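Local atomic coordinates of short chain dehydrogenase (Rhodopseudomonas palustris, PDB entry 3H7A), a protein that probably works as an NAD(P)-dependent oxidoreductase of the short-chain dehydrogenase family, on a substrate that remains unidentified. Residues Ala93-Pro98 with Arg108-Met113; Ala11-Gly16 with Leu63-Glu68. All coordinates share one frame; numbering follows the deposited sequence.

Contact 1: Ala93-Pro98 with Arg108-Met113; sequences ANVNFP and RKVWEM
Ala93 meets Val110 through its CB, which points at the helix and comes within 4.4 Å of Val110 CG1. The loop that carries it leaves strand 84-89 and runs out to helix 104-132, and here Ala93 leans on that helix; Ala93 CA lies 6.6 Å from Val110 CA. Asn94 turns the other way, against Phe155 of helix 153-173. Val95 brings the loop back to the helix: its CG2 touches Val110 CG2 at 3.9 Å. The two valines pass alongside each other, pointing in opposite senses. With Val95 CG1 anti to the carbonyl carbon (chi1 -65°), CG2 falls between the backbone N and that carbon, and it is CG2 that meets the helix. Val110 has CG1 anti to its N (chi1 169°), which splits its branches, CG1 for Ala93 and CG2 for Val95. Farther on, the loop leaves the helix: Asn96 ND2 bonds to Ser150 O, and Phe97 pairs through its backbone with Gly151.

The far side of the same helical turn is polar. In the conformer described, Arg108 NH2 donates to Glu112 OE2 at 2.8 Å, on the anti lone pair of that oxygen and nearly in the guanidinium plane, while one guanidinium face lies over Trp111 CZ3; NH1 makes a salt bridge to Glu112 of the second subunit. Trp111 stacks on its counterpart there, in keeping with the role of this helix in the dimer interface of classical short-chain dehydrogenases.

With only methyl groups meeting, the contact probably rests on apolar burial and close fit, which fix position less strictly than directional bonds would; the hydrogen bonds and salt bridges of these residues lie within the helix, toward the second subunit and on Ser150 and Gly151.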
loop_
_atom_site.group_PDB
_atom_site.type_symbol
_atom_site.label_atom_id
_atom_site.label_comp_id
_atom_site.label_asym_id
_atom_site.label_seq_id
_atom_site.Cartn_x
_atom_site.Cartn_y
_atom_site.Cartn_z
ATOM N N ALA B 93 6.291 19.346 11.340
ATOM C CA ALA B 93 5.515 20.488 10.803
ATOM C C ALA B 93 4.006 20.247 10.831
ATOM O O ALA B 93 3.308 20.754 9.947
ATOM C CB ALA B 93 5.928 20.819 9.340
ATOM N N ASN B 94 3.500 19.474 11.793
ATOM C CA ASN B 94 2.085 19.086 11.753
ATOM C C ASN B 94 1.153 20.300 11.803
ATOM O O ASN B 94 1.058 20.973 12.827
ATOM C CB ASN B 94 1.739 18.068 12.846
ATOM C CG ASN B 94 0.438 17.302 12.551
ATOM O OD1 ASN B 94 -0.556 17.878 12.098
ATOM N ND2 ASN B 94 0.447 15.997 12.812
ATOM N N VAL B 95 0.514 20.592 10.665
ATOM C CA VAL B 95 -0.486 21.662 10.549
ATOM C C VAL B 95 -1.691 21.187 9.751
ATOM O O VAL B 95 -1.566 20.328 8.879
ATOM C CB VAL B 95 0.078 22.962 9.893
ATOM C CG1 VAL B 95 1.140 23.598 10.777
ATOM C CG2 VAL B 95 0.636 22.707 8.496
ATOM N N ASN B 96 -2.858 21.752 10.045
ATOM C CA ASN B 96 -4.090 21.349 9.397
ATOM C C ASN B 96 -4.863 22.581 8.965
ATOM O O ASN B 96 -5.134 23.446 9.778
ATOM C CB ASN B 96 -4.933 20.499 10.369
ATOM C CG ASN B 96 -6.180 19.901 9.715
ATOM O OD1 ASN B 96 -7.178 20.584 9.503
ATOM N ND2 ASN B 96 -6.127 18.610 9.416
ATOM N N PHE B 97 -5.197 22.678 7.680
ATOM C CA PHE B 97 -6.069 23.739 7.207
ATOM C C PHE B 97 -6.951 23.156 6.141
ATOM O O PHE B 97 -6.452 22.448 5.278
ATOM C CB PHE B 97 -5.280 24.876 6.541
ATOM C CG PHE B 97 -4.377 25.636 7.456
ATOM C CD1 PHE B 97 -4.852 26.745 8.159
ATOM C CD2 PHE B 97 -3.032 25.273 7.586
ATOM C CE1 PHE B 97 -4.015 27.470 9.001
ATOM C CE2 PHE B 97 -2.185 25.989 8.435
ATOM C CZ PHE B 97 -2.680 27.087 9.143
ATOM N N PRO B 98 -8.255 23.476 6.160
ATOM C CA PRO B 98 -9.098 23.167 5.005
ATOM C C PRO B 98 -8.459 23.647 3.707
ATOM O O PRO B 98 -7.661 24.584 3.722
ATOM C CB PRO B 98 -10.370 23.967 5.272
ATOM C CG PRO B 98 -10.456 24.025 6.762
ATOM C CD PRO B 98 -9.014 24.122 7.248
ATOM N N ARG B 108 4.094 26.310 0.602
ATOM C CA ARG B 108 5.521 26.454 0.253
ATOM C C ARG B 108 6.440 26.212 1.454
ATOM O O ARG B 108 7.437 25.484 1.340
ATOM C CB ARG B 108 5.804 27.852 -0.307
ATOM C CG ARG B 108 6.516 27.883 -1.660
ATOM C CD ARG B 108 8.043 27.805 -1.608
ATOM N NE ARG B 108 8.586 27.667 -2.966
ATOM C CZ ARG B 108 9.875 27.544 -3.273
ATOM N NH1 ARG B 108 10.240 27.414 -4.546
ATOM N NH2 ARG B 108 10.799 27.545 -2.320
ATOM N N LYS B 109 6.112 26.841 2.590
ATOM C CA LYS B 109 6.900 26.762 3.844
ATOM C C LYS B 109 6.964 25.347 4.398
ATOM O O LYS B 109 8.031 24.906 4.848
ATOM C CB LYS B 109 6.332 27.691 4.933
ATOM C CG LYS B 109 7.179 27.838 6.232
ATOM C CD LYS B 109 6.445 28.622 7.371
ATOM C CE LYS B 109 5.947 27.729 8.546
ATOM N NZ LYS B 109 4.594 27.074 8.378
ATOM N N VAL B 110 5.826 24.649 4.389
ATOM C CA VAL B 110 5.789 23.259 4.864
ATOM C C VAL B 110 6.638 22.365 3.954
ATOM O O VAL B 110 7.411 21.541 4.441
ATOM C CB VAL B 110 4.337 22.755 5.032
ATOM C CG1 VAL B 110 4.288 21.260 5.264
ATOM C CG2 VAL B 110 3.711 23.479 6.203
ATOM N N TRP B 111 6.554 22.569 2.640
ATOM C CA TRP B 111 7.449 21.866 1.736
ATOM C C TRP B 111 8.946 22.177 1.968
ATOM O O TRP B 111 9.783 21.258 1.989
ATOM C CB TRP B 111 7.082 22.165 0.294
ATOM C CG TRP B 111 8.040 21.546 -0.680
ATOM C CD1 TRP B 111 8.055 20.245 -1.098
ATOM C CD2 TRP B 111 9.123 22.201 -1.359
ATOM N NE1 TRP B 111 9.087 20.045 -1.988
ATOM C CE2 TRP B 111 9.751 21.227 -2.174
ATOM C CE3 TRP B 111 9.618 23.516 -1.361
ATOM C CZ2 TRP B 111 10.843 21.526 -2.995
ATOM C CZ3 TRP B 111 10.706 23.818 -2.177
ATOM C CH2 TRP B 111 11.307 22.821 -2.984
ATOM N N GLU B 112 9.282 23.458 2.143
ATOM C CA GLU B 112 10.676 23.866 2.372
ATOM C C GLU B 112 11.262 23.210 3.616
ATOM O O GLU B 112 12.397 22.746 3.600
ATOM C CB GLU B 112 10.814 25.385 2.495
ATOM C CG GLU B 112 10.496 26.168 1.220
ATOM C CD GLU B 112 10.607 27.685 1.404
ATOM O OE1 GLU B 112 10.639 28.179 2.561
ATOM O OE2 GLU B 112 10.666 28.381 0.375
ATOM N N MET B 113 10.451 23.155 4.667
ATOM C CA MET B 113 10.874 22.651 5.972
ATOM C C MET B 113 10.902 21.113 6.021
ATOM O O MET B 113 11.887 20.523 6.462
ATOM C CB MET B 113 9.948 23.234 7.059
ATOM C CG MET B 113 10.358 23.015 8.518
ATOM S SD MET B 113 11.400 24.274 9.322
ATOM C CE MET B 113 13.025 23.808 8.764
#

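Contact 2: Ala11-Gly16 with Leu63-Glu68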
loop_
_atom_site.group_PDB
_atom_site.type_symbol
_atom_site.label_atom_id
_atom_site.label_comp_id
_atom_site.label_asym_id
_atom_site.label_seq_id
_atom_site.Cartn_x
_atom_site.Cartn_y
_atom_site.Cartn_z
ATOM N N ALA B 11 24.766 13.497 12.563
ATOM C CA ALA B 11 24.060 14.762 12.407
ATOM C C ALA B 11 22.596 14.568 12.781
ATOM O O ALA B 11 21.917 13.738 12.195
ATOM C CB ALA B 11 24.187 15.268 10.996
ATOM N N VAL B 12 22.123 15.300 13.785
ATOM C CA VAL B 12 20.705 15.277 14.126
ATOM C C VAL B 12 20.122 16.606 13.648
ATOM O O VAL B 12 20.329 17.658 14.273
ATOM C CB VAL B 12 20.450 15.040 15.640
ATOM C CG1 VAL B 12 18.964 15.135 15.967
ATOM C CG2 VAL B 12 20.979 13.690 16.068
ATOM N N ILE B 13 19.463 16.570 12.492
ATOM C CA ILE B 13 18.846 17.765 11.934
ATOM C C ILE B 13 17.431 17.847 12.488
ATOM O O ILE B 13 16.545 17.111 12.069
ATOM C CB ILE B 13 18.915 17.796 10.379
ATOM C CG1 ILE B 13 20.374 17.940 9.931
ATOM C CG2 ILE B 13 18.096 18.957 9.826
ATOM C CD1 ILE B 13 20.681 17.376 8.564
ATOM N N GLY B 14 17.249 18.717 13.484
ATOM C CA GLY B 14 15.972 18.854 14.178
ATOM C C GLY B 14 16.062 18.322 15.594
ATOM O O GLY B 14 15.321 17.404 15.982
ATOM N N ALA B 15 16.976 18.899 16.376
ATOM C CA ALA B 15 17.174 18.485 17.765
ATOM C C ALA B 15 16.434 19.388 18.756
ATOM O O ALA B 15 16.743 19.402 19.948
ATOM C CB ALA B 15 18.652 18.422 18.083
ATOM N N GLY B 16 15.431 20.114 18.263
ATOM C CA GLY B 16 14.684 21.061 19.088
ATOM C C GLY B 16 13.482 20.528 19.848
ATOM O O GLY B 16 12.999 21.179 20.773
ATOM N N LEU B 63 20.540 26.248 13.161
ATOM C CA LEU B 63 20.378 25.747 11.801
ATOM C C LEU B 63 18.946 25.910 11.352
ATOM O O LEU B 63 18.019 25.408 11.989
ATOM C CB LEU B 63 20.797 24.268 11.701
ATOM C CG LEU B 63 20.417 23.498 10.427
ATOM C CD1 LEU B 63 21.250 23.957 9.244
ATOM C CD2 LEU B 63 20.500 21.961 10.615
ATOM N N ASP B 64 18.779 26.625 10.250
ATOM C CA ASP B 64 17.500 26.691 9.580
ATOM C C ASP B 64 17.553 25.760 8.371
ATOM O O ASP B 64 18.133 26.090 7.333
ATOM C CB ASP B 64 17.178 28.127 9.171
ATOM C CG ASP B 64 15.826 28.254 8.499
ATOM O OD1 ASP B 64 14.936 27.404 8.728
ATOM O OD2 ASP B 64 15.653 29.222 7.739
ATOM N N ALA B 65 16.909 24.606 8.516
ATOM C CA ALA B 65 17.012 23.517 7.551
ATOM C C ALA B 65 16.406 23.825 6.186
ATOM O O ALA B 65 16.758 23.173 5.208
ATOM C CB ALA B 65 16.434 22.237 8.135
ATOM N N ARG B 66 15.540 24.840 6.107
ATOM C CA ARG B 66 15.059 25.346 4.818
ATOM C C ARG B 66 16.188 25.928 3.978
ATOM O O ARG B 66 16.106 25.949 2.755
ATOM C CB ARG B 66 14.002 26.426 5.009
ATOM C CG ARG B 66 12.750 25.966 5.694
ATOM C CD ARG B 66 11.830 27.136 5.943
ATOM N NE ARG B 66 12.412 28.072 6.896
ATOM C CZ ARG B 66 11.710 28.929 7.625
ATOM N NH1 ARG B 66 10.384 28.974 7.526
ATOM N NH2 ARG B 66 12.340 29.736 8.468
ATOM N N ASN B 67 17.233 26.411 4.645
ATOM C CA ASN B 67 18.354 27.068 3.986
ATOM C C ASN B 67 19.406 26.029 3.572
ATOM O O ASN B 67 20.132 25.489 4.410
ATOM C CB ASN B 67 18.921 28.148 4.924
ATOM C CG ASN B 67 19.866 29.129 4.228
ATOM O OD1 ASN B 67 20.670 28.767 3.363
ATOM N ND2 ASN B 67 19.781 30.388 4.634
ATOM N N GLU B 68 19.482 25.763 2.269
ATOM C CA GLU B 68 20.349 24.711 1.728
ATOM C C GLU B 68 21.837 24.949 1.963
ATOM O O GLU B 68 22.613 24.001 2.025
ATOM C CB GLU B 68 20.078 24.487 0.237
ATOM C CG GLU B 68 20.273 25.708 -0.665
ATOM C CD GLU B 68 19.033 26.588 -0.781
ATOM O OE1 GLU B 68 18.080 26.421 0.011
ATOM O OE2 GLU B 68 19.024 27.455 -1.674
#
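The end of strand 9-13 and the loop after strand 57-62 come closest at Ile13 and Ala65, whose CA atoms are 7.5 Å apart, with a type I turn from Asp64 to Asn67 closed by Asn67 N to Asp64 O at 2.9 Å. Ile13 bridges the two. Its CG2, anti to the backbone N, touches Leu63 CD2 at 3.9 Å and Ala65 CB at 4.0 Å, while CG1 also lies against Leu63 CD2, 4.1 Å away, so that one leucine methyl rests on both branches of the isoleucine. Leu63 reaches across at a slant, its CG anti to N (chi1 167°). This is the C-terminal edge of the parallel sheet of the Rossmann fold, where the central strand opens into the glycine-rich turn and the loop after the edge strand carries an aspartate that in relatives lies near the adenine of the cofactor. Gly14 has positive phi (110°), and its O accepts a bond from Asn90 ND2. Asp64 is held loosely by Arg66: NE to OD1 at 3.2 Å, on the syn lone pair and tilted from the guanidinium plane, with a weak second bond from NH2 to OD2. Asn67 OD1 caps helix 68-81 at Asp69 N.

In the fold
Contact 2 is core: all three of its touching residues are buried, and its centre lies about 8 Å from the centre of the chain; that of contact 1 lies about 17 Å out, and the contact is partly buried. Both are made by aliphatic carbons, with the polar bonds kept to their flanks. Contact 2 joins a central strand to the loop beyond an edge strand of the sheet; contact 1 joins a loop to helix 104-132, whose other side faces the second subunit. That helix links them: Met113, in one of its two conformers, packs on Ala65, and Lys109 and Glu112 pack against Arg66, so the 63-68 loop lies between Ile13 and the helix.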